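Local coordinates for protein putative xanthine dehydrogenase YAGS fad-binding subunit (Escherichia coli, PDB 5G5G) that probably oxidises aldehydes as the molybdenum-cofactor subunit of a periplasmic aldehyde oxidase, working with an iron-sulfur and a FAD subunit, at residues T34-Y37 and W41-E44; I712-Y717 and L721-D726. All coordinates share one frame; numbering follows the deposited sequence. Where two conformers were deposited one is given.

Contact 1: residues T34-Y37 and W41-E44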
ATOM      1  N   THR C  34     -10.984  -0.514 -18.377  1.00 13.87           N
ATOM      2  CA  THR C  34     -10.825   0.258 -19.607  1.00 14.95           C
ATOM      3  C   THR C  34     -10.228   1.638 -19.442  1.00 13.77           C
ATOM      4  O   THR C  34      -9.955   2.280 -20.451  1.00 14.84           O
ATOM      5  CB  THR C  34     -12.089   0.276 -20.446  1.00 16.63           C
ATOM      6  OG1 THR C  34     -13.205   0.744 -19.695  1.00 17.52           O
ATOM      7  CG2 THR C  34     -12.382  -1.140 -21.011  1.00 17.63           C
ATOM      8  N   ALA C  35      -9.974   2.077 -18.201  1.00 12.84           N
ATOM      9  CA  ALA C  35      -9.222   3.300 -17.974  1.00 12.31           C
ATOM     10  C   ALA C  35      -7.757   2.957 -18.266  1.00 12.60           C
ATOM     11  O   ALA C  35      -7.255   1.988 -17.681  1.00 14.34           O
ATOM     12  CB  ALA C  35      -9.367   3.720 -16.508  1.00 12.58           C
ATOM     13  N   ARG C  36      -7.066   3.764 -19.059  1.00 12.30           N
ATOM     14  CA  ARG C  36      -5.629   3.501 -19.326  1.00 13.14           C
ATOM     15  C   ARG C  36      -4.726   4.251 -18.382  1.00 12.44           C
ATOM     16  O   ARG C  36      -4.761   5.485 -18.293  1.00 12.36           O
ATOM     17  CB  ARG C  36      -5.241   3.870 -20.743  1.00 14.54           C
ATOM     18  CG  ARG C  36      -6.015   3.219 -21.877  1.00 16.27           C
ATOM     19  CD  ARG C  36      -5.959   1.742 -21.895  1.00 16.67           C
ATOM     20  NE  ARG C  36      -6.722   1.289 -23.077  1.00 16.85           N
ATOM     21  CZ  ARG C  36      -6.253   1.198 -24.319  1.00 18.34           C
ATOM     22  NH1 ARG C  36      -4.946   1.308 -24.573  1.00 19.01           N
ATOM     23  NH2 ARG C  36      -7.103   0.890 -25.327  1.00 18.91           N
ATOM     24  N   TYR C  37      -3.816   3.499 -17.803  1.00 12.16           N
ATOM     25  CA  TYR C  37      -2.691   4.014 -17.021  1.00 11.46           C
ATOM     26  C   TYR C  37      -1.433   4.037 -17.909  1.00 11.51           C
ATOM     27  O   TYR C  37      -1.426   3.515 -19.013  1.00 11.79           O
ATOM     28  CB  TYR C  37      -2.547   3.136 -15.756  1.00 11.40           C
ATOM     29  CG  TYR C  37      -3.792   3.179 -14.851  1.00 11.21           C
ATOM     30  CD1 TYR C  37      -4.866   2.346 -15.092  1.00 12.18           C
ATOM     31  CD2 TYR C  37      -3.867   4.055 -13.769  1.00 11.03           C
ATOM     32  CE1 TYR C  37      -6.025   2.395 -14.358  1.00 11.64           C
ATOM     33  CE2 TYR C  37      -5.022   4.124 -12.997  1.00 11.10           C
ATOM     34  CZ  TYR C  37      -6.078   3.274 -13.269  1.00 11.22           C
ATOM     35  OH  TYR C  37      -7.275   3.300 -12.540  1.00 11.20           O
ATOM     36  N   TRP C  41      -0.814   2.330 -22.897  1.00 12.68           N
ATOM     37  CA  TRP C  41      -1.188   3.079 -24.094  1.00 13.24           C
ATOM     38  C   TRP C  41      -0.656   2.404 -25.392  1.00 14.49           C
ATOM     39  O   TRP C  41       0.086   3.008 -26.172  1.00 15.30           O
ATOM     40  CB  TRP C  41      -0.630   4.498 -23.999  1.00 13.04           C
ATOM     41  CG  TRP C  41      -1.234   5.321 -22.860  1.00 12.59           C
ATOM     42  CD1 TRP C  41      -0.618   5.686 -21.704  1.00 12.56           C
ATOM     43  CD2 TRP C  41      -2.553   5.885 -22.802  1.00 12.77           C
ATOM     44  NE1 TRP C  41      -1.467   6.441 -20.924  1.00 12.16           N
ATOM     45  CE2 TRP C  41      -2.643   6.606 -21.586  1.00 12.40           C
ATOM     46  CE3 TRP C  41      -3.645   5.914 -23.691  1.00 13.24           C
ATOM     47  CZ2 TRP C  41      -3.791   7.296 -21.211  1.00 13.18           C
ATOM     48  CZ3 TRP C  41      -4.799   6.577 -23.315  1.00 13.43           C
ATOM     49  CH2 TRP C  41      -4.857   7.274 -22.080  1.00 13.31           C
ATOM     50  N   HIS C  42      -1.133   1.216 -25.669  1.00 15.02           N
ATOM     51  CA  HIS C  42      -0.583   0.433 -26.773  1.00 15.59           C
ATOM     52  C   HIS C  42      -0.842   1.025 -28.159  1.00 16.16           C
ATOM     53  O   HIS C  42       0.091   1.071 -28.982  1.00 16.56           O
ATOM     54  CB  HIS C  42      -1.023  -1.043 -26.643  1.00 16.51           C
ATOM     55  CG  HIS C  42      -2.508  -1.255 -26.554  1.00 18.11           C
ATOM     56  ND1 HIS C  42      -3.302  -1.402 -27.685  1.00 20.10           N
ATOM     57  CD2 HIS C  42      -3.333  -1.437 -25.497  1.00 19.06           C
ATOM     58  CE1 HIS C  42      -4.553  -1.617 -27.320  1.00 20.25           C
ATOM     59  NE2 HIS C  42      -4.609  -1.609 -26.000  1.00 19.94           N
ATOM     60  N   GLU C  43      -2.026   1.605 -28.422  1.00 16.18           N
ATOM     61  CA  GLU C  43      -2.281   2.141 -29.765  1.00 16.92           C
ATOM     62  C   GLU C  43      -1.397   3.322 -30.121  1.00 16.63           C
ATOM     63  O   GLU C  43      -1.131   3.562 -31.313  1.00 17.71           O
ATOM     64  CB  GLU C  43      -3.735   2.540 -29.978  1.00 17.95           C
ATOM     65  CG  GLU C  43      -4.740   1.444 -29.682  1.00 19.13           C
ATOM     66  CD  GLU C  43      -5.247   1.426 -28.251  1.00 18.86           C
ATOM     67  OE1 GLU C  43      -4.565   1.872 -27.263  1.00 19.91           O
ATOM     68  OE2 GLU C  43      -6.340   0.871 -28.046  1.00 20.54           O
ATOM     69  N   GLU C  44      -0.932   4.036 -29.108  0.50 15.78           N
ATOM     70  CA  GLU C  44      -0.101   5.201 -29.289  0.50 15.91           C
ATOM     71  C   GLU C  44       1.356   4.849 -29.627  0.50 16.34           C
ATOM     72  O   GLU C  44       2.098   5.721 -30.067  0.50 16.59           O
ATOM     73  CB  GLU C  44      -0.192   6.027 -28.015  0.50 15.76           C
ATOM     74  CG  GLU C  44      -1.609   6.650 -27.822  0.50 15.88           C
ATOM     75  CD  GLU C  44      -2.734   5.773 -27.235  0.50 15.74           C
ATOM     76  OE1 GLU C  44      -2.560   4.586 -26.859  0.50 15.24           O
ATOM     77  OE2 GLU C  44      -3.862   6.330 -27.077  0.50 16.30           O
TER
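Arg36 sets CG anti to its carbonyl carbon (chi1 -56°), with CB over the Trp41 indole; the bend at chi2 (-59°) then turns CD and the guanidinium toward Glu43. The Glu43 chain is bent at chi2 as well, which turns its carboxylate to meet the guanidinium. The pair is gripped end-on: NH1 of Arg36 gives to OE1 of Glu43 at 2.8 Å and NH2 to OE2 at 2.8 Å, both on syn lone pairs, with the two planes 19° apart. The NH2 bond is the straighter and lies in the guanidinium plane. NH1 also donates to the carbonyl of Glu40, within the loop between helix 27-31 and strand 49-55, in the a/b hammerhead domain of the aldehyde oxidase and xanthine dehydrogenase family. CB of Arg36 stands 3.6 Å from the centroid of the six-membered ring of Trp41, a CH-pi contact almost on the ring normal. A leucine in place of Arg36 would probably strand the Glu43 carboxylate without its two donors and let it swing away. The same OE1 of Glu43 sits over the centre of the His42 ring, 3.4 Å above its plane, and that ring is also stacked on a polar side chain of another protein chain.

Contact 2: residues I712-Y717 and L721-D726. With GOL (glycerol), chain B.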
ATOM      1  N   ILE C 712      -0.863   1.246  28.755  1.00 16.77           N
ATOM      2  CA  ILE C 712       0.516   1.333  28.266  1.00 16.83           C
ATOM      3  C   ILE C 712       0.644   2.458  27.238  1.00 16.25           C
ATOM      4  O   ILE C 712      -0.013   2.431  26.149  1.00 15.97           O
ATOM      5  CB  ILE C 712       0.977  -0.007  27.626  1.00 17.06           C
ATOM      6  CG1 ILE C 712       0.690  -1.193  28.539  1.00 17.72           C
ATOM      7  CG2 ILE C 712       2.452   0.092  27.157  1.00 17.77           C
ATOM      8  CD1 ILE C 712       0.751  -2.541  27.805  1.00 18.13           C
ATOM      9  N   ARG C 713       1.474   3.468  27.557  1.00 16.79           N
ATOM     10  CA  ARG C 713       1.801   4.512  26.586  1.00 17.13           C
ATOM     11  C   ARG C 713       2.943   4.069  25.710  1.00 17.34           C
ATOM     12  O   ARG C 713       3.961   3.584  26.214  1.00 19.01           O
ATOM     13  CB  ARG C 713       2.239   5.785  27.271  1.00 17.64           C
ATOM     14  CG  ARG C 713       1.166   6.462  28.055  1.00 17.97           C
ATOM     15  CD  ARG C 713       0.245   7.244  27.152  1.00 17.54           C
ATOM     16  NE  ARG C 713      -0.690   7.981  27.993  1.00 17.57           N
ATOM     17  CZ  ARG C 713      -1.769   8.613  27.538  1.00 16.77           C
ATOM     18  NH1 ARG C 713      -2.095   8.588  26.261  1.00 16.14           N
ATOM     19  NH2 ARG C 713      -2.539   9.253  28.397  1.00 17.75           N
ATOM     20  N   VAL C 714       2.769   4.146  24.404  1.00 17.02           N
ATOM     21  CA  VAL C 714       3.849   3.836  23.496  1.00 16.75           C
ATOM     22  C   VAL C 714       4.068   5.092  22.645  1.00 16.65           C
ATOM     23  O   VAL C 714       3.155   5.560  21.933  1.00 17.99           O
ATOM     24  CB  VAL C 714       3.486   2.647  22.586  1.00 16.69           C
ATOM     25  CG1 VAL C 714       4.606   2.369  21.580  1.00 16.41           C
ATOM     26  CG2 VAL C 714       3.150   1.435  23.444  1.00 17.89           C
ATOM     27  N   ARG C 715       5.288   5.613  22.690  1.00 16.08           N
ATOM     28  CA  ARG C 715       5.558   6.904  22.042  1.00 16.08           C
ATOM     29  C   ARG C 715       6.424   6.795  20.791  1.00 15.47           C
ATOM     30  O   ARG C 715       6.738   7.799  20.174  1.00 15.23           O
ATOM     31  CB  ARG C 715       6.186   7.850  23.075  1.00 16.75           C
ATOM     32  CG  ARG C 715       5.379   8.012  24.342  1.00 17.22           C
ATOM     33  CD  ARG C 715       5.944   9.106  25.216  1.00 17.56           C
ATOM     34  NE  ARG C 715       5.135   9.249  26.403  1.00 18.44           N
ATOM     35  CZ  ARG C 715       5.228   8.479  27.483  1.00 18.58           C
ATOM     36  NH1 ARG C 715       6.170   7.541  27.582  1.00 19.04           N
ATOM     37  NH2 ARG C 715       4.422   8.707  28.509  1.00 18.96           N
ATOM     38  N   ASP C 716       6.831   5.578  20.450  0.57 15.32           N
ATOM     39  CA  ASP C 716       7.573   5.273  19.230  0.57 15.24           C
ATOM     40  C   ASP C 716       6.667   4.422  18.324  0.57 14.46           C
ATOM     41  O   ASP C 716       6.354   3.270  18.615  0.57 14.19           O
ATOM     42  CB  ASP C 716       8.934   4.596  19.502  0.57 16.42           C
ATOM     43  CG  ASP C 716       8.809   3.274  20.217  0.57 17.59           C
ATOM     44  OD1 ASP C 716       8.211   3.275  21.310  0.57 19.00           O
ATOM     45  OD2 ASP C 716       9.311   2.240  19.693  0.57 17.88           O
ATOM     46  N   TYR C 717       6.184   5.036  17.264  1.00 13.46           N
ATOM     47  CA  TYR C 717       5.284   4.341  16.334  1.00 13.01           C
ATOM     48  C   TYR C 717       6.092   3.429  15.397  1.00 13.57           C
ATOM     49  O   TYR C 717       7.280   3.686  15.183  1.00 13.90           O
ATOM     50  CB  TYR C 717       4.574   5.355  15.493  1.00 12.34           C
ATOM     51  CG  TYR C 717       3.501   6.163  16.150  1.00 12.35           C
ATOM     52  CD1 TYR C 717       3.791   7.408  16.761  1.00 11.84           C
ATOM     53  CD2 TYR C 717       2.204   5.759  16.079  1.00 11.98           C
ATOM     54  CE1 TYR C 717       2.762   8.201  17.311  1.00 12.23           C
ATOM     55  CE2 TYR C 717       1.173   6.547  16.560  1.00 12.62           C
ATOM     56  CZ  TYR C 717       1.447   7.765  17.174  1.00 12.60           C
ATOM     57  OH  TYR C 717       0.381   8.506  17.607  1.00 12.52           O
ATOM     58  N   LEU C 721       2.819  -5.264  18.849  1.00 15.90           N
ATOM     59  CA  LEU C 721       2.576  -6.014  20.063  1.00 16.47           C
ATOM     60  C   LEU C 721       3.841  -6.168  20.945  1.00 17.47           C
ATOM     61  O   LEU C 721       3.775  -6.255  22.182  1.00 17.26           O
ATOM     62  CB  LEU C 721       2.008  -7.401  19.737  1.00 17.50           C
ATOM     63  CG  LEU C 721       2.915  -8.400  18.988  1.00 18.11           C
ATOM     64  CD1 LEU C 721       3.857  -9.207  19.862  1.00 18.96           C
ATOM     65  CD2 LEU C 721       2.050  -9.356  18.134  1.00 18.58           C
ATOM     66  N   ASP C 722       5.009  -6.197  20.294  1.00 17.63           N
ATOM     67  CA  ASP C 722       6.258  -6.297  21.040  1.00 19.28           C
ATOM     68  C   ASP C 722       6.520  -5.074  21.917  1.00 18.82           C
ATOM     69  O   ASP C 722       7.298  -5.182  22.858  1.00 19.38           O
ATOM     70  CB  ASP C 722       7.431  -6.576  20.125  1.00 20.63           C
ATOM     71  CG  ASP C 722       7.488  -5.646  18.951  1.00 22.51           C
ATOM     72  OD1 ASP C 722       6.460  -5.341  18.292  1.00 21.15           O
ATOM     73  OD2 ASP C 722       8.615  -5.217  18.654  1.00 28.85           O
ATOM     74  N   LYS C 723       5.823  -3.966  21.682  1.00 17.87           N
ATOM     75  CA  LYS C 723       5.926  -2.790  22.536  1.00 18.08           C
ATOM     76  C   LYS C 723       4.943  -2.820  23.714  1.00 18.40           C
ATOM     77  O   LYS C 723       4.989  -1.966  24.636  1.00 18.46           O
ATOM     78  CB  LYS C 723       5.712  -1.553  21.668  1.00 17.08           C
ATOM     79  CG  LYS C 723       6.802  -1.408  20.642  1.00 17.88           C
ATOM     80  CD  LYS C 723       6.614  -0.214  19.717  1.00 16.77           C
ATOM     81  CE  LYS C 723       7.751  -0.248  18.708  1.00 16.89           C
ATOM     82  NZ  LYS C 723       7.735   0.784  17.672  1.00 15.98           N
ATOM     83  N   LEU C 724       4.056  -3.814  23.714  1.00 18.06           N
ATOM     84  CA  LEU C 724       3.018  -3.957  24.739  1.00 18.75           C
ATOM     85  C   LEU C 724       3.177  -5.182  25.601  1.00 19.36           C
ATOM     86  O   LEU C 724       2.801  -5.171  26.802  1.00 19.09           O
ATOM     87  CB  LEU C 724       1.646  -4.068  24.045  1.00 18.92           C
ATOM     88  CG  LEU C 724       1.196  -2.965  23.094  1.00 18.21           C
ATOM     89  CD1 LEU C 724      -0.186  -3.243  22.484  1.00 18.33           C
ATOM     90  CD2 LEU C 724       1.138  -1.643  23.834  1.00 18.07           C
ATOM     91  N   LEU C 725       3.741  -6.240  25.018  1.00 19.60           N
ATOM     92  CA  LEU C 725       3.608  -7.603  25.564  1.00 21.91           C
ATOM     93  C   LEU C 725       3.977  -7.740  27.058  1.00 23.24           C
ATOM     94  O   LEU C 725       3.247  -8.332  27.857  1.00 22.90           O
ATOM     95  CB  LEU C 725       4.480  -8.537  24.705  1.00 23.64           C
ATOM     96  CG  LEU C 725       4.216 -10.028  24.717  1.00 26.39           C
ATOM     97  CD1 LEU C 725       2.799 -10.338  24.280  1.00 27.31           C
ATOM     98  CD2 LEU C 725       5.199 -10.667  23.745  1.00 27.03           C
ATOM     99  N   ASP C 726       5.115  -7.199  27.445  1.00 25.19           N
ATOM    100  CA  ASP C 726       5.558  -7.366  28.834  1.00 28.39           C
ATOM    101  C   ASP C 726       4.822  -6.501  29.881  1.00 28.43           C
ATOM    102  O   ASP C 726       5.176  -6.586  31.053  1.00 28.52           O
ATOM    103  CB  ASP C 726       7.090  -7.248  28.964  1.00 31.71           C
ATOM    104  CG  ASP C 726       7.608  -5.824  28.782  1.00 34.65           C
ATOM    105  OD1 ASP C 726       6.800  -4.891  28.632  1.00 37.72           O
ATOM    106  OD2 ASP C 726       8.855  -5.649  28.765  1.00 39.18           O
TER
HETATM  107  C1  GOL B1741       9.929   2.120  15.570  1.00 34.01           C
HETATM  108  O1  GOL B1741       9.538   0.732  15.664  1.00 28.19           O
HETATM  109  C2  GOL B1741      11.292   2.481  16.179  1.00 39.56           C
HETATM  110  O2  GOL B1741      11.389   2.009  17.541  1.00 43.99           O
HETATM  111  C3  GOL B1741      12.456   1.997  15.301  1.00 41.34           C
HETATM  112  O3  GOL B1741      12.301   0.618  14.930  1.00 43.16           O
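CD2 of Leu724 faces two branched side chains of 712-717: it lies 3.7 Å from CG2 of Val714 and 4.0 Å from CG2 of Ile712. The other branch of Ile712 reaches along the backbone, CD1 coming within 3.5 Å of the carbonyl O of Leu724. Val714 places CG1 anti to its backbone N (chi1 177°), which presents that methyl to the aliphatic shaft of Lys723, 3.8 Å from CD, and keeps CG2 for Leu724. This apolar end is buried and closely fitted.

Toward the partly exposed end, packing gives way to polar contacts. Lys723, extended beyond CG, carries NZ to the backbone O of Asp716 at 3.0 Å, arriving from above the carbonyl plane; NZ bonds also to the carbonyl of Pro718. NZ forms a salt bridge with OD2 of Asp716, though the hydrogen bond within it is weak, and Asp716 has a second conformer, which makes this link less certain. A glycerol, probably from the crystallisation liquor, sits at this side: its O1 accepts from NZ of Lys723 at 2.7 Å, its O2 donates to OD2 of Asp716, and it also bonds to Glu641.

Backbone bonds from Arg715 and Tyr717 to Thr181 attach 712-717 to outermost strand 174-182, and the chain reverses at 718-720, so that Lys723 and Leu724 lie against Val714 and Ile712: a C-terminal tail following helix 698-710, folded onto itself beside a sheet edge.

Overall arrangement
Contacts 1 and 2 are far apart, their centres 47 Å from each other and their nearest atoms about 30 Å apart, and they follow one another along the chain without touching. Contact 1 belongs to the hammerhead region near the N-terminus, contact 2 to the C-terminal tail. Their centres lie 26 and 28 Å from the centre of the chain, and each has residues meeting another protein chain. Contact 1 is the one near redox groups: the side chain of Tyr37 is about 7 Å from the iron-sulfur cluster and about 10 Å from the pterin cytosine dinucleotide, and its hydroxyl is hydrogen-bonded to the backbone of another protein chain. Neither contact contributes a residue to the dioxothiomolybdenum pocket; contact 2 instead binds a glycerol.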